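PDB 3PU6: hydrogenase maturation protease from Wolinella succinogenes, which probably acts as an endopeptidase that helps to activate hydrogenase during its maturation. Local coordinates for residues R15-V20 / L116-H121; R26-Q31 / V136-I141. All coordinates share one frame; numbering follows the deposited sequence.

Contact 1: R15-V20 / L116-H121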
ATOM      1  N   ARG A  15     -12.094  10.964   1.248  1.00 33.58           N
ATOM      2  CA  ARG A  15     -13.053   9.970   1.717  1.00 32.78           C
ATOM      3  C   ARG A  15     -12.707   9.350   3.083  1.00 32.81           C
ATOM      4  O   ARG A  15     -12.852   8.145   3.258  1.00 32.14           O
ATOM      5  CB  ARG A  15     -13.115   8.827   0.718  1.00 32.17           C
ATOM      6  CG  ARG A  15     -13.705   9.206  -0.585  1.00 33.86           C
ATOM      7  CD  ARG A  15     -15.135   9.646  -0.411  1.00 33.83           C
ATOM      8  NE  ARG A  15     -15.637  10.215  -1.648  1.00 33.69           N
ATOM      9  CZ  ARG A  15     -15.560  11.505  -1.952  1.00 35.66           C
ATOM     10  NH1 ARG A  15     -15.009  12.363  -1.100  1.00 35.62           N
ATOM     11  NH2 ARG A  15     -16.034  11.937  -3.106  1.00 33.57           N
ATOM     12  N   GLY A  16     -12.250  10.151   4.039  1.00 32.30           N
ATOM     13  CA  GLY A  16     -11.978   9.665   5.380  1.00 31.20           C
ATOM     14  C   GLY A  16     -10.883   8.620   5.516  1.00 29.90           C
ATOM     15  O   GLY A  16      -9.762   8.798   5.054  1.00 30.24           O
ATOM     16  N   ASP A  17     -11.227   7.508   6.152  1.00 30.83           N
ATOM     17  CA  ASP A  17     -10.277   6.431   6.435  1.00 30.63           C
ATOM     18  C   ASP A  17      -9.821   5.726   5.173  1.00 29.94           C
ATOM     19  O   ASP A  17      -9.078   4.746   5.246  1.00 27.82           O
ATOM     20  CB  ASP A  17     -10.882   5.384   7.377  1.00 29.06           C
ATOM     21  CG  ASP A  17     -11.146   5.917   8.774  1.00 30.30           C
ATOM     22  OD1 ASP A  17     -10.635   7.001   9.126  1.00 29.88           O
ATOM     23  OD2 ASP A  17     -11.869   5.224   9.535  1.00 31.76           O
ATOM     24  N   ASP A  18     -10.277   6.215   4.023  1.00 29.91           N
ATOM     25  CA  ASP A  18      -9.867   5.643   2.746  1.00 31.19           C
ATOM     26  C   ASP A  18      -8.526   6.222   2.317  1.00 30.75           C
ATOM     27  O   ASP A  18      -7.932   5.806   1.323  1.00 31.36           O
ATOM     28  CB  ASP A  18     -10.936   5.850   1.676  1.00 31.74           C
ATOM     29  CG  ASP A  18     -10.541   5.263   0.325  1.00 34.72           C
ATOM     30  OD1 ASP A  18     -10.279   4.033   0.233  1.00 34.64           O
ATOM     31  OD2 ASP A  18     -10.515   6.043  -0.664  1.00 36.80           O
ATOM     32  N   GLY A  19      -8.043   7.176   3.095  1.00 30.05           N
ATOM     33  CA  GLY A  19      -6.700   7.667   2.893  1.00 31.20           C
ATOM     34  C   GLY A  19      -5.675   7.047   3.828  1.00 31.26           C
ATOM     35  O   GLY A  19      -4.550   7.529   3.888  1.00 33.23           O
ATOM     36  N   VAL A  20      -6.051   5.992   4.550  1.00 28.63           N
ATOM     37  CA  VAL A  20      -5.162   5.389   5.527  1.00 30.15           C
ATOM     38  C   VAL A  20      -3.834   5.016   4.898  1.00 30.68           C
ATOM     39  O   VAL A  20      -2.789   5.265   5.499  1.00 30.37           O
ATOM     40  CB  VAL A  20      -5.788   4.144   6.268  1.00 30.44           C
ATOM     41  CG1 VAL A  20      -5.875   2.915   5.347  1.00 28.30           C
ATOM     42  CG2 VAL A  20      -5.015   3.828   7.534  1.00 26.22           C
ATOM     43  N   LEU A 116     -16.527   0.861   6.791  1.00 33.86           N
ATOM     44  CA  LEU A 116     -17.253   1.424   5.659  1.00 32.56           C
ATOM     45  C   LEU A 116     -17.965   2.746   5.971  1.00 32.52           C
ATOM     46  O   LEU A 116     -18.066   3.621   5.118  1.00 32.22           O
ATOM     47  CB  LEU A 116     -18.259   0.398   5.148  1.00 34.17           C
ATOM     48  CG  LEU A 116     -19.247   0.865   4.074  1.00 33.99           C
ATOM     49  CD1 LEU A 116     -18.620   0.945   2.692  1.00 30.60           C
ATOM     50  CD2 LEU A 116     -20.456  -0.058   4.061  1.00 36.07           C
ATOM     51  N   GLU A 117     -18.464   2.892   7.189  1.00 33.72           N
ATOM     52  CA  GLU A 117     -19.126   4.129   7.579  1.00 33.65           C
ATOM     53  C   GLU A 117     -18.140   5.284   7.527  1.00 34.65           C
ATOM     54  O   GLU A 117     -18.530   6.443   7.325  1.00 36.85           O
ATOM     55  CB  GLU A 117     -19.676   4.006   8.991  1.00 34.54           C
ATOM     56  CG  GLU A 117     -18.597   4.039  10.031  1.00 36.10           C
ATOM     57  CD  GLU A 117     -18.936   3.257  11.287  1.00 39.16           C
ATOM     58  OE1 GLU A 117     -19.389   2.090  11.177  1.00 39.71           O
ATOM     59  OE2 GLU A 117     -18.710   3.809  12.387  1.00 40.75           O
ATOM     60  N   ASN A 118     -16.859   4.965   7.701  1.00 33.17           N
ATOM     61  CA  ASN A 118     -15.811   5.978   7.693  1.00 32.67           C
ATOM     62  C   ASN A 118     -15.276   6.362   6.300  1.00 31.35           C
ATOM     63  O   ASN A 118     -14.446   7.267   6.180  1.00 29.78           O
ATOM     64  CB  ASN A 118     -14.671   5.559   8.614  1.00 32.06           C
ATOM     65  CG  ASN A 118     -15.047   5.633  10.086  1.00 32.54           C
ATOM     66  OD1 ASN A 118     -14.636   4.792  10.877  1.00 33.39           O
ATOM     67  ND2 ASN A 118     -15.831   6.631  10.454  1.00 32.52           N
ATOM     68  N   VAL A 119     -15.753   5.692   5.256  1.00 29.94           N
ATOM     69  CA  VAL A 119     -15.330   6.040   3.906  1.00 30.95           C
ATOM     70  C   VAL A 119     -16.459   6.577   3.002  1.00 31.37           C
ATOM     71  O   VAL A 119     -16.243   6.813   1.811  1.00 30.80           O
ATOM     72  CB  VAL A 119     -14.660   4.849   3.213  1.00 29.73           C
ATOM     73  CG1 VAL A 119     -13.661   4.237   4.124  1.00 30.11           C
ATOM     74  CG2 VAL A 119     -15.689   3.815   2.820  1.00 31.18           C
ATOM     75  N   LEU A 120     -17.648   6.772   3.572  1.00 31.87           N
ATOM     76  CA  LEU A 120     -18.842   7.096   2.788  1.00 31.03           C
ATOM     77  C   LEU A 120     -19.102   8.581   2.687  1.00 32.75           C
ATOM     78  O   LEU A 120     -20.020   9.000   2.015  1.00 33.88           O
ATOM     79  CB  LEU A 120     -20.081   6.479   3.414  1.00 32.70           C
ATOM     80  CG  LEU A 120     -20.365   4.983   3.337  1.00 32.98           C
ATOM     81  CD1 LEU A 120     -21.460   4.677   4.333  1.00 32.24           C
ATOM     82  CD2 LEU A 120     -20.772   4.564   1.922  1.00 31.48           C
ATOM     83  N   HIS A 121     -18.320   9.384   3.383  1.00 34.21           N
ATOM     84  CA  HIS A 121     -18.589  10.805   3.419  1.00 33.61           C
ATOM     85  C   HIS A 121     -17.435  11.592   2.850  1.00 34.21           C
ATOM     86  O   HIS A 121     -16.288  11.126   2.814  1.00 33.75           O
ATOM     87  CB  HIS A 121     -18.826  11.260   4.853  1.00 35.28           C
ATOM     88  CG  HIS A 121     -19.914  10.513   5.552  1.00 35.89           C
ATOM     89  ND1 HIS A 121     -19.682   9.709   6.650  1.00 37.45           N
ATOM     90  CD2 HIS A 121     -21.244  10.432   5.306  1.00 36.90           C
ATOM     91  CE1 HIS A 121     -20.818   9.177   7.054  1.00 37.63           C
ATOM     92  NE2 HIS A 121     -21.785   9.602   6.255  1.00 39.06           N
TER
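The carbonyl oxygen N118 O receives two neighbours from the facing loop. D17 N gives it a fairly straight hydrogen bond of 3.2 Å, coming from above the carbonyl plane (43° out of it), and G16 CA lies 3.5 Å from N118 O in a weaker CA-H...O contact. A second contact of that kind runs the other way, with V119 CA 3.3 Å from R15 O, so each backbone both gives and receives. G16 fits here because a side chain on it would run into N118 O, and its positive phi also favours glycine. D17 OD2 lies against N118 CB, the carboxylate and amide planes standing 64° apart; D17 OD2 and N118 OD1 are both acceptors and do not bond. The main polar partner of that carboxylate is S127, whose OG is hydrogen-bonded to D17 OD2, so an acid here ties its turn to the approach of helix 128-147. The branched V119 supplies the apolar part: with CG1 anti to its own carbonyl carbon (chi1 -48°), V119 CG1 comes within 4.0 Å of D18 CB, while the same side chain also touches V114. At the solvent side, the R15 chain, bent at chi2, brings R15 CD to 3.7 Å from H121 O, so its aliphatic part covers the edge of the second loop. G16 to G19 form a G-D-D-G sequence after the first strand, probably as in other hydrogenase maturation proteases. The polar hold on 116-121 is thus backbone chemistry, D17 N and G16 CA converging on one carbonyl, filled out by V119 and the R15 chain, while the D17 carboxylate is spent on S127.

Contact 2: R26-Q31 / V136-I141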
ATOM      1  N   ARG A  26       3.266   8.416   4.098  1.00 37.09           N
ATOM      2  CA  ARG A  26       3.995   9.511   4.692  1.00 37.79           C
ATOM      3  C   ARG A  26       4.896   9.042   5.816  1.00 39.77           C
ATOM      4  O   ARG A  26       5.927   9.654   6.073  1.00 41.69           O
ATOM      5  CB  ARG A  26       3.027  10.556   5.222  1.00 38.47           C
ATOM      6  CG  ARG A  26       2.271  11.252   4.134  1.00 38.75           C
ATOM      7  CD  ARG A  26       1.409  12.377   4.667  1.00 40.91           C
ATOM      8  NE  ARG A  26       0.847  13.151   3.560  1.00 44.57           N
ATOM      9  CZ  ARG A  26      -0.403  13.038   3.113  1.00 43.39           C
ATOM     10  NH1 ARG A  26      -1.244  12.189   3.694  1.00 40.26           N
ATOM     11  NH2 ARG A  26      -0.814  13.782   2.092  1.00 43.60           N
ATOM     12  N   LEU A  27       4.503   7.970   6.498  1.00 39.39           N
ATOM     13  CA  LEU A  27       5.300   7.457   7.611  1.00 40.41           C
ATOM     14  C   LEU A  27       6.578   6.815   7.099  1.00 40.62           C
ATOM     15  O   LEU A  27       7.657   7.061   7.629  1.00 41.24           O
ATOM     16  CB  LEU A  27       4.506   6.469   8.468  1.00 38.66           C
ATOM     17  CG  LEU A  27       3.256   7.032   9.144  1.00 39.43           C
ATOM     18  CD1 LEU A  27       2.489   5.931   9.892  1.00 35.72           C
ATOM     19  CD2 LEU A  27       3.621   8.177  10.064  1.00 37.49           C
ATOM     20  N   VAL A  28       6.442   6.002   6.056  1.00 40.18           N
ATOM     21  CA  VAL A  28       7.578   5.301   5.469  1.00 42.07           C
ATOM     22  C   VAL A  28       8.539   6.332   4.893  1.00 43.07           C
ATOM     23  O   VAL A  28       9.758   6.187   4.954  1.00 43.39           O
ATOM     24  CB  VAL A  28       7.118   4.294   4.371  1.00 39.30           C
ATOM     25  CG1 VAL A  28       8.299   3.771   3.558  1.00 39.97           C
ATOM     26  CG2 VAL A  28       6.354   3.147   4.996  1.00 37.64           C
ATOM     27  N   GLU A  29       7.955   7.385   4.343  1.00 42.88           N
ATOM     28  CA  GLU A  29       8.694   8.462   3.725  1.00 41.71           C
ATOM     29  C   GLU A  29       9.619   9.114   4.747  1.00 44.63           C
ATOM     30  O   GLU A  29      10.786   9.377   4.450  1.00 44.57           O
ATOM     31  CB  GLU A  29       7.708   9.494   3.201  1.00 40.43           C
ATOM     32  CG  GLU A  29       7.977   9.917   1.792  1.00 41.62           C
ATOM     33  CD  GLU A  29       7.151  11.100   1.403  1.00 44.89           C
ATOM     34  OE1 GLU A  29       6.313  11.540   2.229  1.00 45.10           O
ATOM     35  OE2 GLU A  29       7.350  11.592   0.274  1.00 48.11           O
ATOM     36  N   GLU A  30       9.076   9.375   5.939  1.00 44.44           N
ATOM     37  CA  GLU A  30       9.824   9.930   7.063  1.00 45.61           C
ATOM     38  C   GLU A  30      10.820   8.939   7.627  1.00 45.76           C
ATOM     39  O   GLU A  30      12.011   9.206   7.676  1.00 48.18           O
ATOM     40  CB  GLU A  30       8.885  10.337   8.196  1.00 45.24           C
ATOM     41  CG  GLU A  30       8.175  11.642   7.964  1.00 52.23           C
ATOM     42  CD  GLU A  30       6.856  11.725   8.726  1.00 56.67           C
ATOM     43  OE1 GLU A  30       6.719  11.018   9.754  1.00 54.63           O
ATOM     44  OE2 GLU A  30       5.959  12.496   8.294  1.00 59.11           O
ATOM     45  N   GLN A  31      10.330   7.792   8.071  1.00 45.53           N
ATOM     46  CA  GLN A  31      11.167   6.860   8.809  1.00 45.70           C
ATOM     47  C   GLN A  31      12.086   5.983   7.960  1.00 47.40           C
ATOM     48  O   GLN A  31      13.073   5.447   8.465  1.00 49.74           O
ATOM     49  CB  GLN A  31      10.295   5.977   9.680  1.00 44.99           C
ATOM     50  CG  GLN A  31       9.345   6.754  10.556  1.00 45.09           C
ATOM     51  CD  GLN A  31       8.763   5.887  11.641  1.00 46.79           C
ATOM     52  OE1 GLN A  31       9.219   4.756  11.860  1.00 46.62           O
ATOM     53  NE2 GLN A  31       7.755   6.407  12.339  1.00 45.33           N
ATOM     54  N   VAL A 136       0.396   0.547  12.942  1.00 31.50           N
ATOM     55  CA  VAL A 136       0.546  -0.902  12.940  1.00 31.48           C
ATOM     56  C   VAL A 136       1.057  -1.406  11.586  1.00 32.52           C
ATOM     57  O   VAL A 136       1.886  -2.320  11.517  1.00 33.52           O
ATOM     58  CB  VAL A 136      -0.790  -1.590  13.306  1.00 31.69           C
ATOM     59  CG1 VAL A 136      -0.751  -3.070  12.979  1.00 30.73           C
ATOM     60  CG2 VAL A 136      -1.123  -1.361  14.769  1.00 28.53           C
ATOM     61  N   ALA A 137       0.564  -0.786  10.515  1.00 33.33           N
ATOM     62  CA  ALA A 137       0.999  -1.077   9.145  1.00 33.38           C
ATOM     63  C   ALA A 137       2.459  -0.655   8.874  1.00 34.14           C
ATOM     64  O   ALA A 137       3.188  -1.329   8.146  1.00 33.75           O
ATOM     65  CB  ALA A 137       0.053  -0.424   8.141  1.00 31.28           C
ATOM     66  N   LEU A 138       2.870   0.468   9.455  1.00 34.07           N
ATOM     67  CA  LEU A 138       4.252   0.889   9.418  1.00 33.95           C
ATOM     68  C   LEU A 138       5.086  -0.224  10.041  1.00 36.32           C
ATOM     69  O   LEU A 138       6.133  -0.612   9.521  1.00 37.40           O
ATOM     70  CB  LEU A 138       4.401   2.167  10.216  1.00 34.60           C
ATOM     71  CG  LEU A 138       5.772   2.834  10.230  1.00 36.80           C
ATOM     72  CD1 LEU A 138       6.302   3.085   8.825  1.00 37.00           C
ATOM     73  CD2 LEU A 138       5.652   4.118  11.004  1.00 37.32           C
ATOM     74  N   GLY A 139       4.594  -0.751  11.155  1.00 35.95           N
ATOM     75  CA  GLY A 139       5.254  -1.837  11.840  1.00 35.56           C
ATOM     76  C   GLY A 139       5.625  -2.937  10.874  1.00 38.43           C
ATOM     77  O   GLY A 139       6.782  -3.368  10.822  1.00 38.50           O
ATOM     78  N   ARG A 140       4.643  -3.382  10.092  1.00 37.02           N
ATOM     79  CA  ARG A 140       4.837  -4.519   9.192  1.00 36.13           C
ATOM     80  C   ARG A 140       5.774  -4.225   8.023  1.00 35.17           C
ATOM     81  O   ARG A 140       6.435  -5.130   7.510  1.00 34.57           O
ATOM     82  CB  ARG A 140       3.487  -5.042   8.693  1.00 37.09           C
ATOM     83  CG  ARG A 140       2.423  -5.081   9.783  1.00 37.19           C
ATOM     84  CD  ARG A 140       2.753  -6.110  10.859  1.00 38.49           C
ATOM     85  NE  ARG A 140       2.726  -7.464  10.306  1.00 40.54           N
ATOM     86  CZ  ARG A 140       1.613  -8.155  10.054  1.00 41.74           C
ATOM     87  NH1 ARG A 140       0.413  -7.624  10.312  1.00 38.23           N
ATOM     88  NH2 ARG A 140       1.696  -9.384   9.545  1.00 41.31           N
ATOM     89  N   ILE A 141       5.837  -2.965   7.604  1.00 35.42           N
ATOM     90  CA  ILE A 141       6.744  -2.581   6.519  1.00 36.05           C
ATOM     91  C   ILE A 141       8.147  -2.684   7.047  1.00 35.78           C
ATOM     92  O   ILE A 141       9.048  -3.126   6.349  1.00 35.53           O
ATOM     93  CB  ILE A 141       6.497  -1.133   5.988  1.00 36.55           C
ATOM     94  CG1 ILE A 141       5.262  -1.102   5.097  1.00 33.46           C
ATOM     95  CG2 ILE A 141       7.676  -0.657   5.158  1.00 35.99           C
ATOM     96  CD1 ILE A 141       5.423  -1.955   3.863  1.00 32.90           C
TER
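Two helices packed on the same face of the central sheet of this alpha/beta fold meet here, helix 20-31 through L27, V28 and Q31 and helix 128-147 through L138 and I141. The local axes come within 10.2 Å and cross at -51°, a separation bridged by side chains alone, without a hydrogen bond between the two segments. L138 is the main side chain on its helix, touching L27, V28 and Q31. Its CG lies anti to the backbone N (chi1 -176°), which sends the forked end across to the other helix. Both methyls meet L27 CB there, L138 CD2 at 3.6 Å and L138 CD1 a little farther off. Beyond it, L138 CD1 meets V28 CG2 at 3.8 Å, the two side chains running antiparallel past one another, and L138 CD2 faces the end of Q31, with Q31 NE2 3.4 Å away. Glutamine suits this exposed position: the amide of its extended chain lies against the leucine methyl, while OE1 is hydrogen-bonded to K142 NZ of the opposing helix. V28 CG2 reaches I141 CG2 at 4.0 Å, the two beta-branched side chains set nearly perpendicular on the buried side. With an alanine in place of L138 the whole fork beyond CB is gone, which would probably open a gap between the helices, facing L27 and V28, and leave the Q31 amide without its apolar support. Towards the sheet, V28 packs on W35 and V37 of strand 35-41 and I141 on W35 and L110, while L24, earlier on helix 20-31, extends the interface to A137 and L138.

Both contacts join the same two regions of the chain, and their segments alternate along the sequence. In contact 1 the loop before helix 20-31 meets the loop that leads to helix 128-147; in contact 2 those helices themselves pack together. G19 is the N-cap of the first helix, so the turn held in contact 1 runs directly into the helix used by contact 2. The centres are about 20 Å apart and the nearest atoms about 6 Å, without touching. The centre of contact 1 is about 16 Å from the centre of the chain, that of contact 2 about 10 Å. Contact 1 combines a backbone hydrogen bond with packing, whereas contact 2 is mainly apolar and buried.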